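Local coordinates for structural polyprotein, VP1 (Israeli acute paralysis virus, PDB 5CDD) that probably serves as a structural building block of the viral capsid, being the VP1 portion of a longer structural polyprotein, at residues A[76-81]-A[180-185]; A[85-90]-A[190-195]; A[107-112]-A[130-135]; A[115-120]-A[163-168]. One frame throughout, in Å; residues are numbered along the deposited sequence.

Contact 1: A[76-81]-A[180-185]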
loop_
_atom_site.group_PDB
_atom_site.type_symbol
_atom_site.label_atom_id
_atom_site.label_comp_id
_atom_site.label_asym_id
_atom_site.label_seq_id
_atom_site.Cartn_x
_atom_site.Cartn_y
_atom_site.Cartn_z
ATOM N N ASP A 76 35.420 -22.010 -19.592
ATOM C CA ASP A 76 34.212 -21.321 -19.139
ATOM C C ASP A 76 33.563 -20.536 -20.276
ATOM O O ASP A 76 34.099 -20.472 -21.381
ATOM C CB ASP A 76 34.522 -20.379 -17.967
ATOM C CG ASP A 76 35.275 -19.132 -18.392
ATOM O OD1 ASP A 76 35.403 -18.207 -17.561
ATOM O OD2 ASP A 76 35.741 -19.071 -19.549
ATOM N N TYR A 77 32.412 -19.931 -20.001
ATOM C CA TYR A 77 31.696 -19.172 -21.018
ATOM C C TYR A 77 32.413 -17.908 -21.478
ATOM O O TYR A 77 32.439 -17.612 -22.672
ATOM C CB TYR A 77 30.292 -18.813 -20.526
ATOM C CG TYR A 77 29.407 -20.013 -20.274
ATOM C CD1 TYR A 77 29.416 -21.099 -21.145
ATOM C CD2 TYR A 77 28.541 -20.052 -19.182
ATOM C CE1 TYR A 77 28.589 -22.196 -20.938
ATOM C CE2 TYR A 77 27.706 -21.147 -18.966
ATOM C CZ TYR A 77 27.737 -22.214 -19.850
ATOM O OH TYR A 77 26.922 -23.304 -19.646
ATOM N N MET A 78 32.991 -17.159 -20.545
ATOM C CA MET A 78 33.693 -15.938 -20.919
ATOM C C MET A 78 34.823 -16.226 -21.895
ATOM O O MET A 78 35.012 -15.498 -22.870
ATOM C CB MET A 78 34.242 -15.227 -19.682
ATOM C CG MET A 78 33.184 -14.475 -18.901
ATOM S SD MET A 78 33.894 -13.407 -17.651
ATOM C CE MET A 78 34.398 -12.026 -18.647
ATOM N N SER A 79 35.568 -17.295 -21.636
ATOM C CA SER A 79 36.673 -17.673 -22.503
ATOM C C SER A 79 36.165 -18.273 -23.809
ATOM O O SER A 79 36.539 -17.834 -24.896
ATOM C CB SER A 79 37.575 -18.684 -21.798
ATOM O OG SER A 79 38.622 -19.107 -22.650
ATOM N N TYR A 80 35.300 -19.275 -23.694
ATOM C CA TYR A 80 34.750 -19.951 -24.861
ATOM C C TYR A 80 34.091 -18.993 -25.849
ATOM O O TYR A 80 34.380 -19.029 -27.045
ATOM C CB TYR A 80 33.736 -21.007 -24.423
ATOM C CG TYR A 80 33.378 -21.991 -25.513
ATOM C CD1 TYR A 80 34.327 -22.885 -26.009
ATOM C CD2 TYR A 80 32.091 -22.037 -26.044
ATOM C CE1 TYR A 80 34.000 -23.803 -27.007
ATOM C CE2 TYR A 80 31.755 -22.951 -27.042
ATOM C CZ TYR A 80 32.713 -23.831 -27.516
ATOM O OH TYR A 80 32.376 -24.747 -28.487
ATOM N N LEU A 81 33.206 -18.136 -25.348
ATOM C CA LEU A 81 32.500 -17.185 -26.200
ATOM C C LEU A 81 33.373 -16.042 -26.720
ATOM O O LEU A 81 33.079 -15.462 -27.768
ATOM C CB LEU A 81 31.297 -16.603 -25.449
ATOM C CG LEU A 81 30.166 -17.572 -25.088
ATOM C CD1 LEU A 81 29.150 -16.868 -24.201
ATOM C CD2 LEU A 81 29.503 -18.087 -26.354
ATOM N N VAL A 180 37.953 -20.981 -8.167
ATOM C CA VAL A 180 37.638 -19.688 -8.749
ATOM C C VAL A 180 36.583 -19.776 -9.846
ATOM O O VAL A 180 36.705 -20.564 -10.786
ATOM C CB VAL A 180 38.907 -19.022 -9.325
ATOM C CG1 VAL A 180 38.588 -17.617 -9.799
ATOM C CG2 VAL A 180 40.002 -18.996 -8.271
ATOM N N ALA A 181 35.542 -18.962 -9.708
ATOM C CA ALA A 181 34.457 -18.911 -10.679
ATOM C C ALA A 181 34.264 -17.450 -11.065
ATOM O O ALA A 181 34.304 -16.571 -10.206
ATOM C CB ALA A 181 33.183 -19.465 -10.069
ATOM N N ARG A 182 34.062 -17.186 -12.352
ATOM C CA ARG A 182 33.877 -15.813 -12.803
ATOM C C ARG A 182 32.686 -15.624 -13.730
ATOM O O ARG A 182 32.017 -16.580 -14.124
ATOM C CB ARG A 182 35.134 -15.312 -13.516
ATOM C CG ARG A 182 35.412 -16.017 -14.829
ATOM C CD ARG A 182 36.549 -15.355 -15.581
ATOM N NE ARG A 182 36.856 -16.068 -16.816
ATOM C CZ ARG A 182 37.794 -15.699 -17.681
ATOM N NH1 ARG A 182 38.522 -14.614 -17.449
ATOM N NH2 ARG A 182 38.006 -16.418 -18.777
ATOM N N ALA A 183 32.443 -14.363 -14.069
ATOM C CA ALA A 183 31.358 -13.959 -14.953
ATOM C C ALA A 183 31.535 -12.463 -15.156
ATOM O O ALA A 183 32.378 -11.844 -14.506
ATOM C CB ALA A 183 30.009 -14.244 -14.307
ATOM N N GLY A 184 30.762 -11.880 -16.063
ATOM C CA GLY A 184 30.869 -10.452 -16.287
ATOM C C GLY A 184 29.866 -9.742 -15.402
ATOM O O GLY A 184 28.947 -10.377 -14.890
ATOM N N ASN A 185 30.035 -8.440 -15.194
ATOM C CA ASN A 185 29.079 -7.713 -14.371
ATOM C C ASN A 185 27.837 -7.510 -15.236
ATOM O O ASN A 185 27.763 -8.046 -16.341
ATOM C CB ASN A 185 29.672 -6.379 -13.887
ATOM C CG ASN A 185 29.792 -5.351 -14.986
ATOM O OD1 ASN A 185 29.850 -5.686 -16.168
ATOM N ND2 ASN A 185 29.851 -4.084 -14.598
#

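Contact 2: A[85-90]-A[190-195]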
loop_
_atom_site.group_PDB
_atom_site.type_symbol
_atom_site.label_atom_id
_atom_site.label_comp_id
_atom_site.label_asym_id
_atom_site.label_seq_id
_atom_site.Cartn_x
_atom_site.Cartn_y
_atom_site.Cartn_z
ATOM N N TYR A 85 34.241 -13.291 -30.938
ATOM C CA TYR A 85 34.230 -11.838 -31.089
ATOM C C TYR A 85 35.635 -11.252 -31.014
ATOM O O TYR A 85 36.592 -11.961 -30.705
ATOM C CB TYR A 85 33.351 -11.231 -29.998
ATOM C CG TYR A 85 31.950 -11.802 -29.993
ATOM C CD1 TYR A 85 30.972 -11.311 -30.859
ATOM C CD2 TYR A 85 31.615 -12.868 -29.158
ATOM C CE1 TYR A 85 29.697 -11.868 -30.896
ATOM C CE2 TYR A 85 30.341 -13.435 -29.189
ATOM C CZ TYR A 85 29.391 -12.930 -30.061
ATOM O OH TYR A 85 28.138 -13.494 -30.110
ATOM N N ARG A 86 35.756 -9.954 -31.288
ATOM C CA ARG A 86 37.058 -9.293 -31.257
ATOM C C ARG A 86 37.224 -8.285 -30.120
ATOM O O ARG A 86 38.342 -8.019 -29.684
ATOM C CB ARG A 86 37.324 -8.582 -32.587
ATOM C CG ARG A 86 38.706 -7.942 -32.675
ATOM C CD ARG A 86 39.800 -9.001 -32.666
ATOM N NE ARG A 86 39.819 -9.775 -33.905
ATOM C CZ ARG A 86 40.374 -10.976 -34.031
ATOM N NH1 ARG A 86 40.956 -11.554 -32.991
ATOM N NH2 ARG A 86 40.348 -11.601 -35.201
ATOM N N PHE A 87 36.117 -7.726 -29.644
ATOM C CA PHE A 87 36.167 -6.732 -28.574
ATOM C C PHE A 87 35.291 -7.104 -27.389
ATOM O O PHE A 87 34.355 -7.895 -27.519
ATOM C CB PHE A 87 35.701 -5.372 -29.103
ATOM C CG PHE A 87 36.545 -4.825 -30.214
ATOM C CD1 PHE A 87 37.756 -4.194 -29.942
ATOM C CD2 PHE A 87 36.128 -4.936 -31.537
ATOM C CE1 PHE A 87 38.539 -3.679 -30.971
ATOM C CE2 PHE A 87 36.905 -4.425 -32.574
ATOM C CZ PHE A 87 38.114 -3.795 -32.290
ATOM N N TYR A 88 35.601 -6.526 -26.232
ATOM C CA TYR A 88 34.819 -6.752 -25.022
ATOM C C TYR A 88 34.546 -5.392 -24.393
ATOM O O TYR A 88 35.156 -4.391 -24.773
ATOM C CB TYR A 88 35.557 -7.677 -24.043
ATOM C CG TYR A 88 36.705 -7.060 -23.275
ATOM C CD1 TYR A 88 36.474 -6.182 -22.215
ATOM C CD2 TYR A 88 38.022 -7.385 -23.584
ATOM C CE1 TYR A 88 37.531 -5.649 -21.479
ATOM C CE2 TYR A 88 39.085 -6.858 -22.856
ATOM C CZ TYR A 88 38.833 -5.993 -21.805
ATOM O OH TYR A 88 39.887 -5.479 -21.083
ATOM N N ARG A 89 33.633 -5.352 -23.432
ATOM C CA ARG A 89 33.280 -4.093 -22.798
ATOM C C ARG A 89 32.448 -4.338 -21.548
ATOM O O ARG A 89 31.527 -5.149 -21.559
ATOM C CB ARG A 89 32.503 -3.248 -23.805
ATOM C CG ARG A 89 31.952 -1.955 -23.280
ATOM C CD ARG A 89 30.473 -2.064 -22.973
ATOM N NE ARG A 89 29.881 -0.736 -22.866
ATOM C CZ ARG A 89 28.607 -0.504 -22.582
ATOM N NH1 ARG A 89 27.778 -1.517 -22.368
ATOM N NH2 ARG A 89 28.160 0.743 -22.525
ATOM N N GLY A 90 32.782 -3.639 -20.468
ATOM C CA GLY A 90 32.049 -3.811 -19.227
ATOM C C GLY A 90 32.898 -4.417 -18.125
ATOM O O GLY A 90 34.020 -4.863 -18.368
ATOM N N PHE A 190 30.447 -8.865 -25.334
ATOM C CA PHE A 190 31.423 -8.973 -26.411
ATOM C C PHE A 190 30.818 -8.282 -27.624
ATOM O O PHE A 190 29.603 -8.093 -27.696
ATOM C CB PHE A 190 31.702 -10.436 -26.758
ATOM C CG PHE A 190 32.444 -11.188 -25.687
ATOM C CD1 PHE A 190 33.648 -10.712 -25.200
ATOM C CD2 PHE A 190 31.940 -12.370 -25.168
ATOM C CE1 PHE A 190 34.339 -11.394 -24.206
ATOM C CE2 PHE A 190 32.627 -13.061 -24.173
ATOM C CZ PHE A 190 33.829 -12.568 -23.695
ATOM N N GLY A 191 31.660 -7.913 -28.581
ATOM C CA GLY A 191 31.166 -7.236 -29.765
ATOM C C GLY A 191 31.998 -7.478 -31.003
ATOM O O GLY A 191 33.171 -7.836 -30.916
ATOM N N TRP A 192 31.383 -7.267 -32.163
ATOM C CA TRP A 192 32.050 -7.463 -33.448
ATOM C C TRP A 192 32.385 -8.892 -33.856
ATOM O O TRP A 192 33.544 -9.232 -34.104
ATOM C CB TRP A 192 33.337 -6.640 -33.524
ATOM C CG TRP A 192 33.595 -6.072 -34.887
ATOM C CD1 TRP A 192 33.656 -6.755 -36.070
ATOM C CD2 TRP A 192 33.835 -4.697 -35.204
ATOM N NE1 TRP A 192 33.919 -5.888 -37.105
ATOM C CE2 TRP A 192 34.033 -4.619 -36.602
ATOM C CE3 TRP A 192 33.903 -3.523 -34.444
ATOM C CZ2 TRP A 192 34.293 -3.413 -37.256
ATOM C CZ3 TRP A 192 34.162 -2.320 -35.094
ATOM C CH2 TRP A 192 34.353 -2.277 -36.490
ATOM N N MET A 193 31.353 -9.725 -33.917
ATOM C CA MET A 193 31.494 -11.128 -34.273
ATOM C C MET A 193 32.429 -11.477 -35.422
ATOM O O MET A 193 32.411 -10.832 -36.471
ATOM C CB MET A 193 30.116 -11.728 -34.536
ATOM C CG MET A 193 30.120 -13.214 -34.804
ATOM S SD MET A 193 28.497 -13.755 -35.337
ATOM C CE MET A 193 27.725 -14.003 -33.765
ATOM N N ILE A 194 33.237 -12.512 -35.215
ATOM C CA ILE A 194 34.182 -12.971 -36.226
ATOM C C ILE A 194 34.045 -14.482 -36.405
ATOM O O ILE A 194 33.075 -15.080 -35.942
ATOM C CB ILE A 194 35.633 -12.630 -35.820
ATOM C CG1 ILE A 194 35.922 -13.162 -34.414
ATOM C CG2 ILE A 194 35.844 -11.125 -35.873
ATOM C CD1 ILE A 194 37.329 -12.881 -33.930
ATOM N N GLY A 195 35.012 -15.097 -37.079
ATOM C CA GLY A 195 34.965 -16.534 -37.293
ATOM C C GLY A 195 35.471 -17.303 -36.086
ATOM O O GLY A 195 36.402 -16.862 -35.413
#

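Contact 3: A[107-112]-A[130-135]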
loop_
_atom_site.group_PDB
_atom_site.type_symbol
_atom_site.label_atom_id
_atom_site.label_comp_id
_atom_site.label_asym_id
_atom_site.label_seq_id
_atom_site.Cartn_x
_atom_site.Cartn_y
_atom_site.Cartn_z
ATOM N N THR A 107 44.244 -16.101 11.755
ATOM C CA THR A 107 43.025 -15.375 11.435
ATOM C C THR A 107 43.162 -15.045 9.959
ATOM O O THR A 107 43.650 -13.978 9.588
ATOM C CB THR A 107 42.890 -14.069 12.242
ATOM O OG1 THR A 107 42.628 -14.381 13.614
ATOM C CG2 THR A 107 41.746 -13.225 11.703
ATOM N N CYS A 108 42.752 -15.989 9.121
ATOM C CA CYS A 108 42.834 -15.834 7.679
ATOM C C CYS A 108 41.795 -14.870 7.127
ATOM O O CYS A 108 40.612 -14.959 7.457
ATOM C CB CYS A 108 42.670 -17.197 7.009
ATOM S SG CYS A 108 42.622 -17.134 5.210
ATOM N N TYR A 109 42.248 -13.945 6.287
ATOM C CA TYR A 109 41.356 -12.977 5.666
ATOM C C TYR A 109 41.759 -12.770 4.212
ATOM O O TYR A 109 42.917 -12.969 3.844
ATOM C CB TYR A 109 41.382 -11.647 6.430
ATOM C CG TYR A 109 42.677 -10.872 6.336
ATOM C CD1 TYR A 109 43.012 -10.172 5.177
ATOM C CD2 TYR A 109 43.567 -10.832 7.408
ATOM C CE1 TYR A 109 44.199 -9.449 5.088
ATOM C CE2 TYR A 109 44.758 -10.115 7.331
ATOM C CZ TYR A 109 45.066 -9.425 6.168
ATOM O OH TYR A 109 46.239 -8.711 6.084
ATOM N N ILE A 110 40.793 -12.380 3.387
ATOM C CA ILE A 110 41.035 -12.157 1.967
ATOM C C ILE A 110 40.753 -10.706 1.589
ATOM O O ILE A 110 39.684 -10.179 1.884
ATOM C CB ILE A 110 40.131 -13.062 1.102
ATOM C CG1 ILE A 110 40.271 -14.526 1.536
ATOM C CG2 ILE A 110 40.485 -12.893 -0.363
ATOM C CD1 ILE A 110 41.645 -15.114 1.330
ATOM N N ARG A 111 41.718 -10.071 0.936
ATOM C CA ARG A 111 41.586 -8.683 0.499
ATOM C C ARG A 111 41.679 -8.627 -1.023
ATOM O O ARG A 111 42.481 -9.336 -1.628
ATOM C CB ARG A 111 42.708 -7.822 1.089
ATOM C CG ARG A 111 42.701 -7.678 2.602
ATOM C CD ARG A 111 41.722 -6.608 3.060
ATOM N NE ARG A 111 42.115 -5.251 2.669
ATOM C CZ ARG A 111 43.192 -4.612 3.121
ATOM N NH1 ARG A 111 44.008 -5.197 3.987
ATOM N NH2 ARG A 111 43.444 -3.370 2.723
ATOM N N SER A 112 40.856 -7.789 -1.642
ATOM C CA SER A 112 40.883 -7.632 -3.091
ATOM C C SER A 112 40.914 -6.143 -3.422
ATOM O O SER A 112 40.195 -5.348 -2.819
ATOM C CB SER A 112 39.665 -8.305 -3.737
ATOM O OG SER A 112 38.452 -7.803 -3.210
ATOM N N SER A 130 38.085 -1.422 -2.031
ATOM C CA SER A 130 38.571 -2.707 -1.542
ATOM C C SER A 130 37.499 -3.521 -0.821
ATOM O O SER A 130 36.530 -2.972 -0.294
ATOM C CB SER A 130 39.754 -2.481 -0.596
ATOM O OG SER A 130 40.130 -3.684 0.051
ATOM N N HIS A 131 37.684 -4.837 -0.805
ATOM C CA HIS A 131 36.760 -5.745 -0.135
ATOM C C HIS A 131 37.570 -6.736 0.696
ATOM O O HIS A 131 38.700 -7.072 0.340
ATOM C CB HIS A 131 35.917 -6.514 -1.153
ATOM C CG HIS A 131 34.905 -7.424 -0.528
ATOM N ND1 HIS A 131 34.449 -8.568 -1.146
ATOM C CD2 HIS A 131 34.261 -7.359 0.662
ATOM C CE1 HIS A 131 33.571 -9.171 -0.364
ATOM N NE2 HIS A 131 33.440 -8.456 0.740
ATOM N N ILE A 132 36.993 -7.207 1.797
ATOM C CA ILE A 132 37.673 -8.157 2.669
ATOM C C ILE A 132 36.704 -9.142 3.313
ATOM O O ILE A 132 35.627 -8.756 3.764
ATOM C CB ILE A 132 38.448 -7.421 3.790
ATOM C CG1 ILE A 132 39.021 -8.433 4.787
ATOM C CG2 ILE A 132 37.531 -6.440 4.492
ATOM C CD1 ILE A 132 39.822 -7.806 5.906
ATOM N N THR A 133 37.092 -10.415 3.350
ATOM C CA THR A 133 36.262 -11.455 3.951
ATOM C C THR A 133 37.106 -12.378 4.822
ATOM O O THR A 133 38.330 -12.407 4.705
ATOM C CB THR A 133 35.557 -12.320 2.880
ATOM O OG1 THR A 133 36.531 -13.071 2.144
ATOM C CG2 THR A 133 34.768 -11.441 1.922
ATOM N N TYR A 134 36.445 -13.120 5.704
ATOM C CA TYR A 134 37.126 -14.058 6.586
ATOM C C TYR A 134 36.576 -15.451 6.314
ATOM O O TYR A 134 35.485 -15.796 6.765
ATOM C CB TYR A 134 36.898 -13.680 8.050
ATOM C CG TYR A 134 37.501 -12.348 8.435
ATOM C CD1 TYR A 134 36.902 -11.148 8.046
ATOM C CD2 TYR A 134 38.683 -12.285 9.177
ATOM C CE1 TYR A 134 37.466 -9.917 8.387
ATOM C CE2 TYR A 134 39.255 -11.060 9.522
ATOM C CZ TYR A 134 38.641 -9.881 9.124
ATOM O OH TYR A 134 39.203 -8.670 9.460
ATOM N N PRO A 135 37.333 -16.272 5.567
ATOM C CA PRO A 135 36.960 -17.641 5.201
ATOM C C PRO A 135 36.379 -18.491 6.326
ATOM O O PRO A 135 35.595 -19.406 6.074
ATOM C CB PRO A 135 38.262 -18.210 4.655
ATOM C CG PRO A 135 38.881 -17.020 4.004
ATOM C CD PRO A 135 38.678 -15.952 5.055
#

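Contact 4: A[115-120]-A[163-168]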
loop_
_atom_site.group_PDB
_atom_site.type_symbol
_atom_site.label_atom_id
_atom_site.label_comp_id
_atom_site.label_asym_id
_atom_site.label_seq_id
_atom_site.Cartn_x
_atom_site.Cartn_y
_atom_site.Cartn_z
ATOM N N MET A 115 43.539 -2.595 -9.929
ATOM C CA MET A 115 44.861 -2.364 -10.480
ATOM C C MET A 115 44.774 -2.396 -11.994
ATOM O O MET A 115 44.075 -3.226 -12.567
ATOM C CB MET A 115 45.851 -3.411 -9.970
ATOM C CG MET A 115 45.675 -4.788 -10.549
ATOM S SD MET A 115 47.183 -5.220 -11.415
ATOM C CE MET A 115 48.310 -5.464 -10.037
ATOM N N PRO A 116 45.471 -1.468 -12.662
ATOM C CA PRO A 116 45.475 -1.381 -14.121
ATOM C C PRO A 116 45.777 -2.733 -14.747
ATOM O O PRO A 116 46.707 -3.422 -14.340
ATOM C CB PRO A 116 46.567 -0.358 -14.392
ATOM C CG PRO A 116 46.457 0.561 -13.208
ATOM C CD PRO A 116 46.329 -0.426 -12.072
ATOM N N ARG A 117 44.983 -3.105 -15.741
ATOM C CA ARG A 117 45.163 -4.380 -16.410
ATOM C C ARG A 117 46.590 -4.554 -16.914
ATOM O O ARG A 117 47.151 -3.664 -17.551
ATOM C CB ARG A 117 44.179 -4.501 -17.572
ATOM C CG ARG A 117 44.173 -5.859 -18.241
ATOM C CD ARG A 117 42.967 -5.991 -19.147
ATOM N NE ARG A 117 41.728 -5.949 -18.381
ATOM C CZ ARG A 117 41.373 -6.875 -17.497
ATOM N NH1 ARG A 117 42.165 -7.913 -17.272
ATOM N NH2 ARG A 117 40.229 -6.763 -16.834
ATOM N N ASN A 118 47.169 -5.709 -16.602
ATOM C CA ASN A 118 48.524 -6.064 -17.006
ATOM C C ASN A 118 49.650 -5.347 -16.274
ATOM O O ASN A 118 50.780 -5.306 -16.756
ATOM C CB ASN A 118 48.691 -5.890 -18.513
ATOM C CG ASN A 118 47.806 -6.831 -19.301
ATOM O OD1 ASN A 118 47.823 -8.046 -19.090
ATOM N ND2 ASN A 118 47.024 -6.275 -20.217
ATOM N N TYR A 119 49.338 -4.779 -15.117
ATOM C CA TYR A 119 50.342 -4.115 -14.294
ATOM C C TYR A 119 50.824 -5.200 -13.339
ATOM O O TYR A 119 50.131 -6.199 -13.137
ATOM C CB TYR A 119 49.713 -2.984 -13.479
ATOM C CG TYR A 119 49.877 -1.593 -14.052
ATOM C CD1 TYR A 119 49.619 -1.329 -15.398
ATOM C CD2 TYR A 119 50.234 -0.524 -13.228
ATOM C CE1 TYR A 119 49.708 -0.028 -15.908
ATOM C CE2 TYR A 119 50.326 0.776 -13.724
ATOM C CZ TYR A 119 50.061 1.019 -15.062
ATOM O OH TYR A 119 50.137 2.309 -15.544
ATOM N N SER A 120 52.006 -5.027 -12.760
ATOM C CA SER A 120 52.506 -6.018 -11.815
ATOM C C SER A 120 52.251 -5.508 -10.402
ATOM O O SER A 120 52.281 -4.305 -10.150
ATOM C CB SER A 120 53.998 -6.278 -12.032
ATOM O OG SER A 120 54.749 -5.084 -11.936
ATOM N N GLY A 163 47.315 -1.139 -18.999
ATOM C CA GLY A 163 46.699 -0.238 -18.046
ATOM C C GLY A 163 45.630 0.646 -18.652
ATOM O O GLY A 163 45.422 1.763 -18.185
ATOM N N TYR A 164 44.952 0.161 -19.689
ATOM C CA TYR A 164 43.894 0.939 -20.331
ATOM C C TYR A 164 42.618 0.885 -19.500
ATOM O O TYR A 164 41.888 1.872 -19.393
ATOM C CB TYR A 164 43.604 0.415 -21.740
ATOM C CG TYR A 164 44.741 0.614 -22.719
ATOM C CD1 TYR A 164 45.574 1.731 -22.632
ATOM C CD2 TYR A 164 44.968 -0.298 -23.754
ATOM C CE1 TYR A 164 46.606 1.938 -23.547
ATOM C CE2 TYR A 164 45.997 -0.102 -24.678
ATOM C CZ TYR A 164 46.813 1.018 -24.568
ATOM O OH TYR A 164 47.833 1.218 -25.474
ATOM N N ASP A 165 42.354 -0.282 -18.921
ATOM C CA ASP A 165 41.184 -0.486 -18.083
ATOM C C ASP A 165 41.615 -1.118 -16.764
ATOM O O ASP A 165 42.763 -1.540 -16.608
ATOM C CB ASP A 165 40.168 -1.377 -18.805
ATOM C CG ASP A 165 40.735 -2.732 -19.175
ATOM O OD1 ASP A 165 41.849 -2.781 -19.737
ATOM O OD2 ASP A 165 40.060 -3.749 -18.911
ATOM N N SER A 166 40.684 -1.177 -15.817
ATOM C CA SER A 166 40.948 -1.735 -14.496
ATOM C C SER A 166 40.883 -3.255 -14.429
ATOM O O SER A 166 40.234 -3.903 -15.246
ATOM C CB SER A 166 39.972 -1.135 -13.483
ATOM O OG SER A 166 38.633 -1.276 -13.942
ATOM N N SER A 167 41.571 -3.808 -13.439
ATOM C CA SER A 167 41.616 -5.247 -13.230
ATOM C C SER A 167 41.584 -5.522 -11.728
ATOM O O SER A 167 41.572 -4.593 -10.921
ATOM C CB SER A 167 42.890 -5.829 -13.855
ATOM O OG SER A 167 42.962 -7.229 -13.662
ATOM N N LEU A 168 41.565 -6.796 -11.355
ATOM C CA LEU A 168 41.527 -7.168 -9.947
ATOM C C LEU A 168 42.882 -7.646 -9.422
ATOM O O LEU A 168 43.693 -8.207 -10.162
ATOM C CB LEU A 168 40.492 -8.276 -9.731
ATOM C CG LEU A 168 40.272 -8.736 -8.290
ATOM C CD1 LEU A 168 39.456 -7.686 -7.559
ATOM C CD2 LEU A 168 39.550 -10.072 -8.272
#

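Contact 1: A[76-81]-A[180-185]
Arg182 reaches from strand 180-184 to Asp76 and Met78 at the start of helix 77-82, where a helix packs against a sheet of the viral jelly-roll fold. Its first torsion (chi1 67°) sets CG between the backbone N and carbonyl carbon; from there the extended chain carries the guanidinium straight to the helix. Beyond CB, CG passes Asp76 OD1 at 3.5 Å. CD lies 3.9 Å from Met78 SD, whose bent thioether also rests on the backbone of Ala183 and Gly184. NE then forms a salt bridge of 2.7 Å to Asp76 OD1, nearly straight at 173° and using the syn lone pair of the oxygen. Carboxylate and guanidinium are nearly coplanar, while Met78 CB covers one guanidinium face. At the tip, NH2 makes a weak second bond to Asp76 OD1 and has a further salt-bridge partner in Asp71; Ser79 CB lies at the guanidinium edge, beside NH2. Asp76 thus serves two roles, because it is also the N-cap of the helix: its other oxygen, OD2, accepts from Ser79 N at 2.7 Å, on the syn side but 34° out of the carboxylate plane.

Contact 2: A[85-90]-A[190-195]
Phe87 and Gly191 form an antiparallel hydrogen-bonded pair that opens into a classic beta bulge, Arg86 and Phe87 both facing the glycine. Gly191 N gives a 2.9 Å bond to Phe87 O, and Gly191 O takes Phe87 N at 3.2 Å; the same oxygen has only a weak bond from Arg86 N. Packing is closest from Tyr85 to Phe87. Phe190 CB presses on Tyr85 CD2 at 3.4 Å, although the two rings, nearly parallel at 13°, are slid apart and barely overlap. On its other flank the Tyr85 ring meets Met193, CE1 approaching Met193 CB at 3.7 Å. Ile194 CD1 lies 3.4 Å from Tyr85 O and over the centre of one face of the Arg86 guanidinium, whose chain bends at chi2 and chi3. Phe87 and Trp192 run alongside each other in the same direction, with Phe87 CE2 3.7 Å from Trp192 CE3 and their rings obliquely turned. The loose side begins at Tyr88, where only CB touches Phe190; there and at Arg89 the side-chain ends turn away, though strand pairing goes on with Arg89 bonded to Thr189. Arg106 O of one neighbouring capsid chain accepts from Arg86 NH1; Glu53 of another takes Tyr85 OH on its backbone O and Trp192 N and Met193 N on its carboxylate. The chemistry suggests an assembly interface: Trp192 NE1 too bonds another chain, at Tyr95, whereas Tyr88 OH stays with Asp165 of its own.

Contact 3: A[107-112]-A[130-135]
Ile110 pairs with Thr133, and Ser112 with His131, as antiparallel hydrogen-bonded pairs of a sheet edge within this chain. Ile110 N bonds Thr133 O at 2.8 Å and Ser112 N bonds His131 O at 3.0 Å, with Thr133 N and His131 N returning bonds to Ile110 O and Ser112 O. Between them Arg111 faces Ile132, its CD 3.5 Å from Ile132 CB. The bent arginine chain also brings NE near Ser130 OG, which has a weak bond to Tyr20 of another chain. Beyond the pairing, Tyr109 CB lies over one face of the Tyr134 ring in a CH-pi contact, 4.1 Å from its centroid, while Thr107 CG2 comes to the ring edge. Pro135 CG touches both Ile110 CG1 and Cys108 SG. A second copy of this protein meets the Thr107/Tyr134 end, its Asn98 O receiving Tyr134 OH and its Thr100 O Thr107 OG1. His141 of strand 140-145 packs on Ile110, Ser112 and Thr133, and strand 166-172 flanks strand 110-116 across from strand 131-133.

Contact 4: A[115-120]-A[163-168]
Arg117 and Asp165 carry the ionic part of this contact, where strands 110-116 and 166-172, paired in the four-stranded sheet of the jelly roll, adjoin loops. Arg117 NE donates to Asp165 OD2 at 2.8 Å, almost straight at 176°; the carboxylate lies at the guanidinium edge, the two planes 35° apart. A bend at chi3 (-64°) in the otherwise extended arginine chain brings NE to the acid. Ser167 CB lies over one guanidinium face.

Backbone bonds form the second group. Met115 N reaches Ser167 O at 3.0 Å, while the return bond from Ser167 N is weak. Arg117 N meets Asp165 O at 2.9 Å, nearly along the C=O axis, and Gly163 N donates to Arg117 O. A type II turn from Pro116 to Tyr119 brings the chain back beside Gly163.

Apolar packing is slighter: Pro116 CB and Tyr119 CE1 each come within 3.7 Å of Gly163 CA, and Pro116 CB also sits over the Tyr119 ring.

With Tyr88 as its second partner, Asp165 OD2 ties together three parts of the chain. Like charges lie beside each member, Asp161 by Asp165 and Arg92 by Arg117, so the salt bridge probably offsets part of that repulsion.

The four contacts illustrate how a jelly-roll capsid subunit is closed from segments distant in sequence. Contacts 3 and 4 share strand 110-116, partnered by 131-133 and 166-172 in a single four-stranded sheet; their centres are 21 Å apart. Contact 1 packs helix 77-82 on strand 176-184 of the other sheet, and contact 2, 14 Å away and touching it through Phe190, pairs strands 87-98 and 189-191 of that sheet. Along the chain the segments of contacts 1 and 2 alternate, as do those of 3 and 4, which the first two enclose. Contacts 2 and 4 touch, whereas 2 and 3 lie 34 Å apart. The two sheets are thus joined within a subunit whose ends face other capsid chains.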